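Local coordinates for protein neuraminidase (Influenza A virus, PDB 4K3Y) that is a neuraminidase-like protein of a bat influenza A virus, of uncertain function, whose ectodomain folds as a beta-propeller, at residues V122-G127 and Y174-G179; F95-W100 and W111-V116; S101-H106 and R143-S148; A6-L11 and C151-C156. One frame throughout, in Å; residues are numbered along the deposited sequence.

Contact 1 (V122-G127 and Y174-G179). With NAG (2-acetamido-2-deoxy-beta-D-glucopyranose), chain H.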
loop_
_atom_site.group_PDB
_atom_site.type_symbol
_atom_site.label_atom_id
_atom_site.label_comp_id
_atom_site.label_asym_id
_atom_site.label_seq_id
_atom_site.Cartn_x
_atom_site.Cartn_y
_atom_site.Cartn_z
ATOM N N VAL C 122 -25.813 5.351 17.497
ATOM C CA VAL C 122 -24.882 4.436 16.865
ATOM C C VAL C 122 -25.106 4.377 15.361
ATOM O O VAL C 122 -26.199 4.061 14.902
ATOM C CB VAL C 122 -24.992 3.034 17.458
ATOM C CG1 VAL C 122 -24.228 2.035 16.596
ATOM C CG2 VAL C 122 -24.472 3.044 18.890
ATOM N N SER C 123 -24.068 4.691 14.595
ATOM C CA SER C 123 -24.128 4.516 13.153
ATOM C C SER C 123 -23.546 3.151 12.815
ATOM O O SER C 123 -22.581 2.706 13.438
ATOM C CB SER C 123 -23.395 5.650 12.416
ATOM O OG SER C 123 -22.052 5.802 12.851
ATOM N N ILE C 124 -24.162 2.463 11.861
ATOM C CA ILE C 124 -23.628 1.177 11.406
ATOM C C ILE C 124 -23.048 1.286 9.994
ATOM O O ILE C 124 -23.729 1.720 9.056
ATOM C CB ILE C 124 -24.684 0.053 11.470
ATOM C CG1 ILE C 124 -25.325 0.019 12.865
ATOM C CG2 ILE C 124 -24.053 -1.290 11.098
ATOM C CD1 ILE C 124 -26.338 -1.085 13.062
ATOM N N LEU C 125 -21.779 0.912 9.848
ATOM C CA LEU C 125 -21.145 0.923 8.532
ATOM C C LEU C 125 -20.819 -0.492 8.046
ATOM O O LEU C 125 -20.239 -1.299 8.781
ATOM C CB LEU C 125 -19.904 1.820 8.509
ATOM C CG LEU C 125 -20.128 3.298 8.838
ATOM C CD1 LEU C 125 -19.974 3.532 10.346
ATOM C CD2 LEU C 125 -19.190 4.184 8.051
ATOM N N TYR C 126 -21.222 -0.780 6.810
ATOM C CA TYR C 126 -20.955 -2.064 6.174
ATOM C C TYR C 126 -20.179 -1.793 4.888
ATOM O O TYR C 126 -20.685 -1.117 3.991
ATOM C CB TYR C 126 -22.271 -2.746 5.867
ATOM C CG TYR C 126 -22.121 -4.184 5.473
ATOM C CD1 TYR C 126 -21.875 -5.156 6.430
ATOM C CD2 TYR C 126 -22.233 -4.577 4.141
ATOM C CE1 TYR C 126 -21.748 -6.488 6.081
ATOM C CE2 TYR C 126 -22.105 -5.909 3.774
ATOM C CZ TYR C 126 -21.858 -6.866 4.748
ATOM O OH TYR C 126 -21.722 -8.197 4.398
ATOM N N GLY C 127 -18.961 -2.325 4.784
ATOM C CA GLY C 127 -17.989 -1.732 3.879
ATOM C C GLY C 127 -17.736 -0.373 4.495
ATOM O O GLY C 127 -17.583 -0.263 5.730
ATOM N N TYR C 174 -28.360 -7.397 19.598
ATOM C CA TYR C 174 -28.660 -7.071 18.204
ATOM C C TYR C 174 -28.157 -8.140 17.231
ATOM O O TYR C 174 -27.024 -8.620 17.342
ATOM C CB TYR C 174 -28.096 -5.697 17.817
ATOM C CG TYR C 174 -28.903 -4.530 18.349
ATOM C CD1 TYR C 174 -28.710 -4.063 19.646
ATOM C CD2 TYR C 174 -29.853 -3.894 17.557
ATOM C CE1 TYR C 174 -29.440 -3.006 20.146
ATOM C CE2 TYR C 174 -30.593 -2.830 18.052
ATOM C CZ TYR C 174 -30.378 -2.393 19.351
ATOM O OH TYR C 174 -31.093 -1.340 19.874
ATOM N N ARG C 175 -29.015 -8.514 16.285
ATOM C CA ARG C 175 -28.615 -9.399 15.202
ATOM C C ARG C 175 -28.535 -8.567 13.925
ATOM O O ARG C 175 -29.404 -7.729 13.674
ATOM C CB ARG C 175 -29.606 -10.559 15.058
ATOM C CG ARG C 175 -30.048 -10.861 13.618
ATOM C CD ARG C 175 -30.899 -12.131 13.476
ATOM N NE ARG C 175 -31.982 -12.223 14.455
ATOM C CZ ARG C 175 -32.160 -13.266 15.263
ATOM N NH1 ARG C 175 -31.327 -14.303 15.200
ATOM N NH2 ARG C 175 -33.165 -13.280 16.130
ATOM N N LEU C 176 -27.487 -8.778 13.133
ATOM C CA LEU C 176 -27.282 -7.973 11.931
ATOM C C LEU C 176 -26.951 -8.798 10.707
ATOM O O LEU C 176 -26.098 -9.695 10.747
ATOM C CB LEU C 176 -26.163 -6.957 12.144
ATOM C CG LEU C 176 -26.392 -5.896 13.216
ATOM C CD1 LEU C 176 -25.068 -5.596 13.869
ATOM C CD2 LEU C 176 -26.985 -4.629 12.620
ATOM N N VAL C 177 -27.620 -8.476 9.611
ATOM C CA VAL C 177 -27.315 -9.109 8.346
ATOM C C VAL C 177 -26.834 -8.053 7.355
ATOM O O VAL C 177 -27.513 -7.048 7.140
ATOM C CB VAL C 177 -28.527 -9.864 7.813
ATOM C CG1 VAL C 177 -28.581 -9.763 6.309
ATOM C CG2 VAL C 177 -28.467 -11.317 8.255
ATOM N N ASN C 178 -25.647 -8.268 6.788
ATOM C CA ASN C 178 -25.085 -7.359 5.785
ATOM C C ASN C 178 -25.152 -5.878 6.158
ATOM O O ASN C 178 -25.370 -5.024 5.300
ATOM C CB ASN C 178 -25.770 -7.547 4.424
ATOM C CG ASN C 178 -25.491 -8.904 3.797
ATOM O OD1 ASN C 178 -24.835 -9.771 4.395
ATOM N ND2 ASN C 178 -26.013 -9.098 2.579
ATOM N N GLY C 179 -24.991 -5.573 7.438
ATOM C CA GLY C 179 -24.991 -4.191 7.869
ATOM C C GLY C 179 -26.340 -3.644 8.294
ATOM O O GLY C 179 -26.427 -2.489 8.722
HETATM C C1 NAG H . -25.574 -10.334 1.977
HETATM C C2 NAG H . -26.835 -10.962 1.382
HETATM C C3 NAG H . -26.484 -12.231 0.617
HETATM C C4 NAG H . -25.351 -11.979 -0.370
HETATM C C5 NAG H . -24.167 -11.271 0.284
HETATM C C6 NAG H . -23.131 -10.841 -0.754
HETATM C C7 NAG H . -28.978 -10.677 2.541
HETATM C C8 NAG H . -30.014 -11.422 3.337
HETATM N N2 NAG H . -27.794 -11.280 2.428
HETATM O O3 NAG H . -27.622 -12.721 -0.061
HETATM O O4 NAG H . -24.935 -13.221 -0.900
HETATM O O5 NAG H . -24.600 -10.119 0.975
HETATM O O6 NAG H . -23.629 -9.750 -1.501
HETATM O O7 NAG H . -29.227 -9.575 2.036
#
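The ring of Tyr126 lies on the peptide that joins Asn178 to Gly179. This is a junction between two neighbouring blades of the neuraminidase beta-propeller. Tyr126 ends strand 121-126, the third strand of its blade. Asn178 and Gly179 form the tight turn that leads out of strand 170-177, the third strand of the next blade.

The tight part is the stack of ring on peptide. Asn178 C sits over the ring centre, 3.3 Å above its plane. Gly179 N and Asn178 O lie over the same face. Gly179 has no side chain, which lets its CA come within 3.7 Å of Tyr126 CB. CG of Tyr126 is anti to its backbone N (chi1 -168°), and this lays the ring along the turn. The ring and the side-chain amide of Asn178 are only 23° from parallel. The phenol oxygen is held elsewhere, by a hydrogen bond to Asp107. Arg329 of a second subunit packs on both Tyr126 and Asn178.

Further back along the strands the contact is looser. There Ile124 and Leu176 meet through one pair of methyls, CD1 to CD2 at 3.6 Å. Ile124 CG2 also approaches Gly179 O, and that carbonyl is hydrogen-bonded to Thr131 OG1.

On the outer side the turn carries a glycan. The partly exposed Val177 touches it, with CG1 3.7 Å from C8 of the first N-acetylglucosamine. The sugar is joined to the turn by a covalent bond of 1.4 Å from Asn178 ND2 to its C1.

Contact 2 (F95-W100 and W111-V116)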
loop_
_atom_site.group_PDB
_atom_site.type_symbol
_atom_site.label_atom_id
_atom_site.label_comp_id
_atom_site.label_asym_id
_atom_site.label_seq_id
_atom_site.Cartn_x
_atom_site.Cartn_y
_atom_site.Cartn_z
ATOM N N PHE C 95 -9.052 4.543 7.554
ATOM C CA PHE C 95 -10.120 5.290 8.220
ATOM C C PHE C 95 -11.425 4.481 8.173
ATOM O O PHE C 95 -11.721 3.813 7.180
ATOM C CB PHE C 95 -10.291 6.662 7.562
ATOM C CG PHE C 95 -11.538 7.377 7.962
ATOM C CD1 PHE C 95 -11.617 8.040 9.184
ATOM C CD2 PHE C 95 -12.628 7.407 7.115
ATOM C CE1 PHE C 95 -12.766 8.707 9.553
ATOM C CE2 PHE C 95 -13.783 8.075 7.483
ATOM C CZ PHE C 95 -13.847 8.723 8.705
ATOM N N GLU C 96 -12.202 4.526 9.248
ATOM C CA GLU C 96 -13.314 3.594 9.381
ATOM C C GLU C 96 -14.677 4.251 9.603
ATOM O O GLU C 96 -15.681 3.850 8.993
ATOM C CB GLU C 96 -13.007 2.583 10.489
ATOM C CG GLU C 96 -11.898 1.596 10.123
ATOM C CD GLU C 96 -12.393 0.435 9.251
ATOM O OE1 GLU C 96 -13.576 0.467 8.809
ATOM O OE2 GLU C 96 -11.594 -0.517 9.021
ATOM N N ALA C 97 -14.711 5.258 10.469
ATOM C CA ALA C 97 -15.970 5.887 10.863
ATOM C C ALA C 97 -15.703 7.120 11.705
ATOM O O ALA C 97 -14.563 7.403 12.062
ATOM C CB ALA C 97 -16.858 4.897 11.641
ATOM N N VAL C 98 -16.767 7.848 12.018
ATOM C CA VAL C 98 -16.692 8.934 12.980
ATOM C C VAL C 98 -17.231 8.409 14.298
ATOM O O VAL C 98 -18.304 7.805 14.335
ATOM C CB VAL C 98 -17.546 10.117 12.539
ATOM C CG1 VAL C 98 -17.132 11.382 13.283
ATOM C CG2 VAL C 98 -17.411 10.310 11.042
ATOM N N GLY C 99 -16.477 8.615 15.372
ATOM C CA GLY C 99 -16.932 8.203 16.682
ATOM C C GLY C 99 -15.848 8.178 17.731
ATOM O O GLY C 99 -14.670 8.390 17.415
ATOM N N TRP C 100 -16.248 7.919 18.977
ATOM C CA TRP C 100 -15.302 7.757 20.087
ATOM C C TRP C 100 -15.349 6.333 20.604
ATOM O O TRP C 100 -14.543 5.942 21.445
ATOM C CB TRP C 100 -15.618 8.705 21.248
ATOM C CG TRP C 100 -16.750 9.651 21.018
ATOM C CD1 TRP C 100 -18.088 9.354 21.001
ATOM C CD2 TRP C 100 -16.651 11.072 20.810
ATOM N NE1 TRP C 100 -18.821 10.498 20.775
ATOM C CE2 TRP C 100 -17.963 11.565 20.659
ATOM C CE3 TRP C 100 -15.576 11.973 20.736
ATOM C CZ2 TRP C 100 -18.230 12.921 20.434
ATOM C CZ3 TRP C 100 -15.843 13.312 20.515
ATOM C CH2 TRP C 100 -17.157 13.773 20.367
ATOM N N TRP C 111 -16.561 -5.798 6.351
ATOM C CA TRP C 111 -16.487 -5.325 7.728
ATOM C C TRP C 111 -17.749 -4.558 8.144
ATOM O O TRP C 111 -18.154 -3.574 7.486
ATOM C CB TRP C 111 -15.272 -4.412 7.937
ATOM C CG TRP C 111 -13.999 -5.152 8.021
ATOM C CD1 TRP C 111 -13.049 -5.261 7.049
ATOM C CD2 TRP C 111 -13.517 -5.904 9.145
ATOM N NE1 TRP C 111 -12.005 -6.040 7.494
ATOM C CE2 TRP C 111 -12.263 -6.444 8.780
ATOM C CE3 TRP C 111 -14.021 -6.168 10.422
ATOM C CZ2 TRP C 111 -11.507 -7.244 9.648
ATOM C CZ3 TRP C 111 -13.265 -6.966 11.287
ATOM C CH2 TRP C 111 -12.027 -7.493 10.891
ATOM N N THR C 112 -18.360 -5.014 9.238
ATOM C CA THR C 112 -19.384 -4.250 9.938
ATOM C C THR C 112 -18.736 -3.450 11.081
ATOM O O THR C 112 -17.991 -3.993 11.911
ATOM C CB THR C 112 -20.463 -5.166 10.517
ATOM O OG1 THR C 112 -20.994 -6.004 9.477
ATOM C CG2 THR C 112 -21.566 -4.330 11.145
ATOM N N VAL C 113 -19.010 -2.153 11.119
ATOM C CA VAL C 113 -18.456 -1.304 12.160
ATOM C C VAL C 113 -19.557 -0.522 12.873
ATOM O O VAL C 113 -20.228 0.321 12.264
ATOM C CB VAL C 113 -17.437 -0.318 11.573
ATOM C CG1 VAL C 113 -16.969 0.670 12.638
ATOM C CG2 VAL C 113 -16.258 -1.068 10.968
ATOM N N LEU C 114 -19.754 -0.803 14.160
ATOM C CA LEU C 114 -20.668 0.006 14.964
ATOM C C LEU C 114 -19.899 1.109 15.660
ATOM O O LEU C 114 -18.977 0.836 16.426
ATOM C CB LEU C 114 -21.418 -0.833 15.987
ATOM C CG LEU C 114 -22.285 -1.899 15.323
ATOM C CD1 LEU C 114 -21.514 -3.216 15.239
ATOM C CD2 LEU C 114 -23.605 -2.068 16.056
ATOM N N SER C 115 -20.281 2.353 15.384
ATOM C CA SER C 115 -19.570 3.508 15.913
ATOM C C SER C 115 -20.522 4.502 16.583
ATOM O O SER C 115 -21.500 4.944 15.975
ATOM C CB SER C 115 -18.769 4.190 14.796
ATOM O OG SER C 115 -17.965 5.245 15.308
ATOM N N VAL C 116 -20.227 4.837 17.840
ATOM C CA VAL C 116 -20.976 5.849 18.593
ATOM C C VAL C 116 -20.455 7.253 18.290
ATOM O O VAL C 116 -19.261 7.509 18.390
ATOM C CB VAL C 116 -20.867 5.627 20.128
ATOM C CG1 VAL C 116 -21.594 6.749 20.892
ATOM C CG2 VAL C 116 -21.424 4.270 20.518
#
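Ser115 reaches across to the backbone of Val98. Its CB touches the methyl of Ala97, CB to CB 3.8 Å, and lies about as far from Val98 O. Beyond it, OG donates a hydrogen bond of 2.8 Å to Val98 O. With chi1 at -174°, OG extends away from the backbone N of Ser115 and out from strand 111-116 toward the other segment. It does not use a lone pair in the carbonyl plane but comes from above, 54° out of it. OG also lies against Gly99 CA, where the glycine offers no side chain to keep it off.

One residue on, the backbone takes over. Trp100 N gives a hydrogen bond of 3.1 Å to Val116 O, and the indole lies beside the same residue, its CD1 3.4 Å from Val116 O and 4.4 Å from Val116 CG1.

At the other end the segments meet by packing alone. Val113 puts CG1 4.3 Å from Ala97 CB, an apolar pair, and CG2 3.8 Å from Glu96 OE1. The Glu96 chain bends at chi2 and crosses Val113 at about a right angle. Its other oxygen, OE2, is hydrogen-bonded to Ser81 OG.

Glu96 and Ala97 both face Val79, so a classic beta bulge interrupts the strand here. Both side chains point to strand 111-116 as a result.

The axes of the short strand segments 95-98 and 111-116 come within 7.1 Å, their directions 41° apart, with side chains between them rather than a shared ladder. This is face packing of adjacent propeller blades: the last strand of one blade lies on the second strand of the next, just where the chain passes between them.

Contact 3 (S101-H106 and R143-S148)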
loop_
_atom_site.group_PDB
_atom_site.type_symbol
_atom_site.label_atom_id
_atom_site.label_comp_id
_atom_site.label_asym_id
_atom_site.label_seq_id
_atom_site.Cartn_x
_atom_site.Cartn_y
_atom_site.Cartn_z
ATOM N N SER C 101 -16.300 5.560 20.101
ATOM C CA SER C 101 -16.526 4.224 20.630
ATOM C C SER C 101 -16.986 3.304 19.498
ATOM O O SER C 101 -17.948 3.602 18.779
ATOM C CB SER C 101 -17.557 4.282 21.764
ATOM O OG SER C 101 -17.998 2.980 22.160
ATOM N N ALA C 102 -16.284 2.193 19.327
ATOM C CA ALA C 102 -16.587 1.301 18.221
ATOM C C ALA C 102 -16.482 -0.171 18.576
ATOM O O ALA C 102 -15.695 -0.576 19.427
ATOM C CB ALA C 102 -15.710 1.627 16.993
ATOM N N SER C 103 -17.307 -0.958 17.909
ATOM C CA SER C 103 -17.158 -2.396 17.855
ATOM C C SER C 103 -17.103 -2.760 16.360
ATOM O O SER C 103 -17.750 -2.099 15.529
ATOM C CB SER C 103 -18.353 -3.046 18.545
ATOM O OG SER C 103 -18.194 -4.447 18.652
ATOM N N SER C 104 -16.319 -3.772 15.990
ATOM C CA SER C 104 -16.366 -4.266 14.596
ATOM C C SER C 104 -16.400 -5.792 14.492
ATOM O O SER C 104 -16.048 -6.483 15.448
ATOM C CB SER C 104 -15.210 -3.716 13.757
ATOM O OG SER C 104 -13.980 -4.234 14.218
ATOM N N CYS C 105 -16.835 -6.293 13.337
ATOM C CA CYS C 105 -16.908 -7.730 13.051
ATOM C C CYS C 105 -16.853 -7.931 11.525
ATOM O O CYS C 105 -17.092 -6.981 10.777
ATOM C CB CYS C 105 -18.100 -8.452 13.663
ATOM S SG CYS C 105 -19.356 -7.397 14.448
ATOM N N HIS C 106 -16.546 -9.144 11.050
ATOM C CA HIS C 106 -16.511 -9.417 9.595
ATOM C C HIS C 106 -17.230 -10.727 9.254
ATOM O O HIS C 106 -16.958 -11.760 9.867
ATOM C CB HIS C 106 -15.068 -9.440 9.102
ATOM C CG HIS C 106 -14.934 -9.484 7.605
ATOM N ND1 HIS C 106 -15.237 -10.597 6.869
ATOM C CD2 HIS C 106 -14.500 -8.540 6.739
ATOM C CE1 HIS C 106 -15.014 -10.338 5.580
ATOM N NE2 HIS C 106 -14.572 -9.102 5.482
ATOM N N ARG C 143 -23.698 2.815 24.139
ATOM C CA ARG C 143 -22.345 2.279 24.313
ATOM C C ARG C 143 -22.152 0.940 23.606
ATOM O O ARG C 143 -22.842 -0.043 23.924
ATOM C CB ARG C 143 -22.054 2.058 25.799
ATOM C CG ARG C 143 -21.841 3.305 26.636
ATOM C CD ARG C 143 -22.287 3.033 28.070
ATOM N NE ARG C 143 -23.597 3.622 28.291
ATOM C CZ ARG C 143 -24.523 3.137 29.109
ATOM N NH1 ARG C 143 -24.299 2.038 29.812
ATOM N NH2 ARG C 143 -25.678 3.771 29.227
ATOM N N THR C 144 -21.194 0.881 22.680
ATOM C CA THR C 144 -20.808 -0.407 22.078
ATOM C C THR C 144 -20.000 -1.276 23.046
ATOM O O THR C 144 -19.622 -0.827 24.133
ATOM C CB THR C 144 -19.982 -0.219 20.807
ATOM O OG1 THR C 144 -18.621 0.078 21.154
ATOM C CG2 THR C 144 -20.565 0.910 19.961
ATOM N N GLN C 145 -19.708 -2.508 22.647
ATOM C CA GLN C 145 -19.027 -3.424 23.552
ATOM C C GLN C 145 -17.516 -3.218 23.554
ATOM O O GLN C 145 -16.798 -3.879 24.322
ATOM C CB GLN C 145 -19.365 -4.868 23.216
ATOM C CG GLN C 145 -19.403 -5.143 21.732
ATOM C CD GLN C 145 -19.818 -6.569 21.415
ATOM O OE1 GLN C 145 -20.426 -6.840 20.372
ATOM N NE2 GLN C 145 -19.472 -7.493 22.302
ATOM N N ALA C 146 -17.051 -2.291 22.711
ATOM C CA ALA C 146 -15.641 -1.891 22.683
ATOM C C ALA C 146 -14.757 -3.117 22.535
ATOM O O ALA C 146 -13.760 -3.296 23.254
ATOM C CB ALA C 146 -15.257 -1.113 23.948
ATOM N N SER C 147 -15.137 -3.930 21.562
ATOM C CA SER C 147 -14.621 -5.261 21.386
ATOM C C SER C 147 -15.173 -5.782 20.068
ATOM O O SER C 147 -16.030 -5.157 19.444
ATOM C CB SER C 147 -15.104 -6.153 22.524
ATOM O OG SER C 147 -14.653 -7.487 22.323
ATOM N N SER C 148 -14.683 -6.935 19.645
ATOM C CA SER C 148 -15.183 -7.549 18.436
ATOM C C SER C 148 -16.637 -7.976 18.607
ATOM O O SER C 148 -17.007 -8.505 19.676
ATOM C CB SER C 148 -14.331 -8.763 18.079
ATOM O OG SER C 148 -14.760 -9.333 16.855
#
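Hydroxyl groups carry the polar part of the contact between Ser101, Ser103 and the loop 143-148. Ser101 OG and Thr144 OG1 are hydrogen-bonded at 3.1 Å, and either may be the donor. Ser103 OG donates to Ser147 O; the modelled length of 2.4 Å is doubtful at this resolution. Thr144 OG1 has a second role. It accepts from Ala146 N at 3.2 Å, which makes an ST turn. With OG1 placed between its backbone N and carbonyl carbon (chi1 80°), Thr144 can reach both Ser101 and its own turn. The hydroxyl thus ties the bend of the loop to the strand.

CA-H...O contacts form a second group. Ala146 CA points at Ala102 O, 3.5 Å away. Ser148 CA meets Ser104 O at 3.3 Å. The loop follows the strand edge here without becoming a regular partner.

Side-chain packing completes the contact. Thr144 CB lies 4.0 Å from Ser103 CB. Gln145 passes its CG over the same serine, 3.4 Å from OG, while its amide is hydrogen-bonded to Thr158 OG1 and Pro197 O.

Just past Ser148, Cys149 pairs with the strand twice, by a backbone hydrogen bond to Ser104 and a disulfide to Cys105.

Strand 101-106 is the first, innermost strand of its propeller blade. One edge pairs with strand 111-117, and the loop runs along the other on its way to strand 150-152; strand 40-48 of the preceding blade packs on Ser101, Ser104 and Ala146, and strand 197-202 of a later blade reaches Gln145 and Ser147.

Contact 4 (A6-L11 and C151-C156). With NAG (2-acetamido-2-deoxy-beta-D-glucopyranose), chain B.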
loop_
_atom_site.group_PDB
_atom_site.type_symbol
_atom_site.label_atom_id
_atom_site.label_comp_id
_atom_site.label_asym_id
_atom_site.label_seq_id
_atom_site.Cartn_x
_atom_site.Cartn_y
_atom_site.Cartn_z
ATOM N N ALA C 6 -15.307 -15.773 -1.572
ATOM C CA ALA C 6 -16.638 -15.096 -1.693
ATOM C C ALA C 6 -17.674 -15.882 -0.855
ATOM O O ALA C 6 -18.776 -16.201 -1.430
ATOM C CB ALA C 6 -17.115 -15.042 -3.244
ATOM N N THR C 7 -17.353 -16.211 0.410
ATOM C CA THR C 7 -18.202 -17.101 1.207
ATOM C C THR C 7 -18.343 -16.640 2.665
ATOM O O THR C 7 -17.415 -16.030 3.216
ATOM C CB THR C 7 -17.692 -18.571 1.121
ATOM O OG1 THR C 7 -18.598 -19.340 0.319
ATOM C CG2 THR C 7 -17.547 -19.231 2.515
ATOM N N PRO C 8 -19.510 -16.914 3.287
ATOM C CA PRO C 8 -19.728 -16.513 4.683
ATOM C C PRO C 8 -18.676 -17.077 5.646
ATOM O O PRO C 8 -18.282 -18.249 5.544
ATOM C CB PRO C 8 -21.109 -17.097 5.006
ATOM C CG PRO C 8 -21.789 -17.195 3.706
ATOM C CD PRO C 8 -20.702 -17.571 2.722
ATOM N N LEU C 9 -18.182 -16.208 6.495
ATOM C CA LEU C 9 -17.281 -16.638 7.555
ATOM C C LEU C 9 -17.967 -17.617 8.509
ATOM O O LEU C 9 -19.064 -17.353 9.032
ATOM C CB LEU C 9 -16.743 -15.429 8.331
ATOM C CG LEU C 9 -15.610 -15.693 9.339
ATOM C CD1 LEU C 9 -14.551 -14.617 9.248
ATOM C CD2 LEU C 9 -16.133 -15.795 10.769
ATOM N N VAL C 10 -17.309 -18.753 8.724
ATOM C CA VAL C 10 -17.827 -19.777 9.617
ATOM C C VAL C 10 -16.741 -20.278 10.575
ATOM O O VAL C 10 -15.649 -20.685 10.163
ATOM C CB VAL C 10 -18.497 -20.934 8.834
ATOM C CG1 VAL C 10 -17.636 -21.343 7.653
ATOM C CG2 VAL C 10 -18.782 -22.114 9.753
ATOM N N LEU C 11 -17.059 -20.215 11.863
ATOM C CA LEU C 11 -16.121 -20.553 12.918
ATOM C C LEU C 11 -16.222 -22.029 13.281
ATOM O O LEU C 11 -17.282 -22.646 13.109
ATOM C CB LEU C 11 -16.418 -19.711 14.165
ATOM C CG LEU C 11 -16.454 -18.187 14.033
ATOM C CD1 LEU C 11 -17.004 -17.561 15.306
ATOM C CD2 LEU C 11 -15.072 -17.629 13.723
ATOM N N CYS C 151 -19.621 -12.717 14.246
ATOM C CA CYS C 151 -20.282 -13.135 13.014
ATOM C C CYS C 151 -20.164 -14.629 12.839
ATOM O O CYS C 151 -19.104 -15.218 13.068
ATOM C CB CYS C 151 -19.642 -12.488 11.790
ATOM S SG CYS C 151 -19.875 -10.730 11.687
ATOM N N ASN C 152 -21.248 -15.252 12.410
ATOM C CA ASN C 152 -21.152 -16.632 11.975
ATOM C C ASN C 152 -22.177 -16.954 10.911
ATOM O O ASN C 152 -23.381 -16.775 11.128
ATOM C CB ASN C 152 -21.278 -17.589 13.153
ATOM C CG ASN C 152 -20.545 -18.888 12.920
ATOM O OD1 ASN C 152 -19.564 -18.937 12.171
ATOM N ND2 ASN C 152 -21.023 -19.956 13.555
ATOM N N ASP C 153 -21.682 -17.406 9.757
ATOM C CA ASP C 153 -22.536 -17.854 8.669
ATOM C C ASP C 153 -23.495 -16.737 8.242
ATOM O O ASP C 153 -24.713 -16.945 8.183
ATOM C CB ASP C 153 -23.309 -19.105 9.108
ATOM C CG ASP C 153 -23.775 -19.945 7.937
ATOM O OD1 ASP C 153 -23.130 -19.907 6.865
ATOM O OD2 ASP C 153 -24.784 -20.661 8.091
ATOM N N GLY C 154 -22.942 -15.554 7.965
ATOM C CA GLY C 154 -23.727 -14.447 7.443
ATOM C C GLY C 154 -24.324 -13.457 8.439
ATOM O O GLY C 154 -24.430 -12.258 8.132
ATOM N N THR C 155 -24.739 -13.933 9.614
ATOM C CA THR C 155 -25.311 -13.018 10.609
ATOM C C THR C 155 -24.278 -12.562 11.655
ATOM O O THR C 155 -23.389 -13.326 12.050
ATOM C CB THR C 155 -26.591 -13.579 11.294
ATOM O OG1 THR C 155 -26.232 -14.541 12.293
ATOM C CG2 THR C 155 -27.531 -14.218 10.266
ATOM N N CYS C 156 -24.390 -11.306 12.079
ATOM C CA CYS C 156 -23.488 -10.752 13.087
ATOM C C CYS C 156 -24.252 -10.332 14.326
ATOM O O CYS C 156 -25.330 -9.745 14.234
ATOM C CB CYS C 156 -22.725 -9.553 12.536
ATOM S SG CYS C 156 -21.662 -9.946 11.136
HETATM C C1 NAG B . -25.447 -13.356 -2.240
HETATM C C2 NAG B . -24.701 -14.473 -2.967
HETATM C C3 NAG B . -25.232 -14.622 -4.389
HETATM C C4 NAG B . -26.759 -14.656 -4.425
HETATM C C5 NAG B . -27.366 -13.535 -3.585
HETATM C C6 NAG B . -28.893 -13.609 -3.532
HETATM C C7 NAG B . -22.425 -15.030 -2.283
HETATM C C8 NAG B . -20.956 -14.851 -2.547
HETATM N N2 NAG B . -23.262 -14.236 -2.959
HETATM O O3 NAG B . -24.737 -15.822 -4.934
HETATM O O4 NAG B . -27.190 -14.542 -5.764
HETATM O O5 NAG B . -26.842 -13.591 -2.274
HETATM O O6 NAG B . -29.328 -14.895 -3.149
HETATM O O7 NAG B . -22.812 -15.878 -1.474
#
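Leu9 O accepts a hydrogen bond of 2.7 Å from Asp153 N, nearly straight at 166°. A second bond follows two residues on, from Leu11 N to Asn152 OD1 at 2.8 Å. Here the donor is tilted 21° from the plane of the amide carbonyl. A chi1 of -152° turns the Asn152 amide away from its own N and over to the N-terminal segment. There OD1 faces the backbone at Val10 and Leu11, 3.2 Å from Val10 CA. Together the two bonds fix the extended segment 6-11 through one backbone group and one side chain of the other segment.

The partner is the tip of a beta-hairpin. Asn152 to Thr155 make a type I' beta turn, with Asp153 and Gly154 at its corners. Asn152 N bonds to Thr155 O, while the return bond is weak. Next to the turn, a disulfide between Cys151 SG and Cys156 SG clamps the two strands. The hairpin joins the first and second strands of a propeller blade.

Apolar groups flank the polar pair. Pro8 CB rests on the turn, 3.8 Å from Gly154 N and close to Asp153 OD1. Leu9 and Leu11 both turn a methyl to Cys151 O: CD2 of Leu9 at 3.8 Å and CD1 of Leu11 at 3.9 Å. Leu11 is buried and also packs on Tyr201 and Ala325. Val10 is exposed, and its CB lies 4.0 Å from Asn152 OD1. Pro8 also packs on Phe109.

Contacts 1, 2 and 3 share the sheet that holds strands 101-106, 111-117 and 121-126. Contacts 2 and 3 have centres about 8 Å apart and are joined where Leu114 N meets Ser103 O at 2.8 Å. Contact 1 is about 10 Å from contact 2 between centres, with Leu125 O 2.8 Å from Val113 N. Segment 151-156 of contact 4 belongs to the next blade, and contact 4 joins contact 1 where Leu176 N meets Cys156 O. Contacts 3 and 4 are about 17 Å apart between centres, yet Cys105 CB touches Cys151 SG. The second sugar of the Asn178 glycan is modelled doubtfully close to Ala6. None of the four includes a calcium ligand.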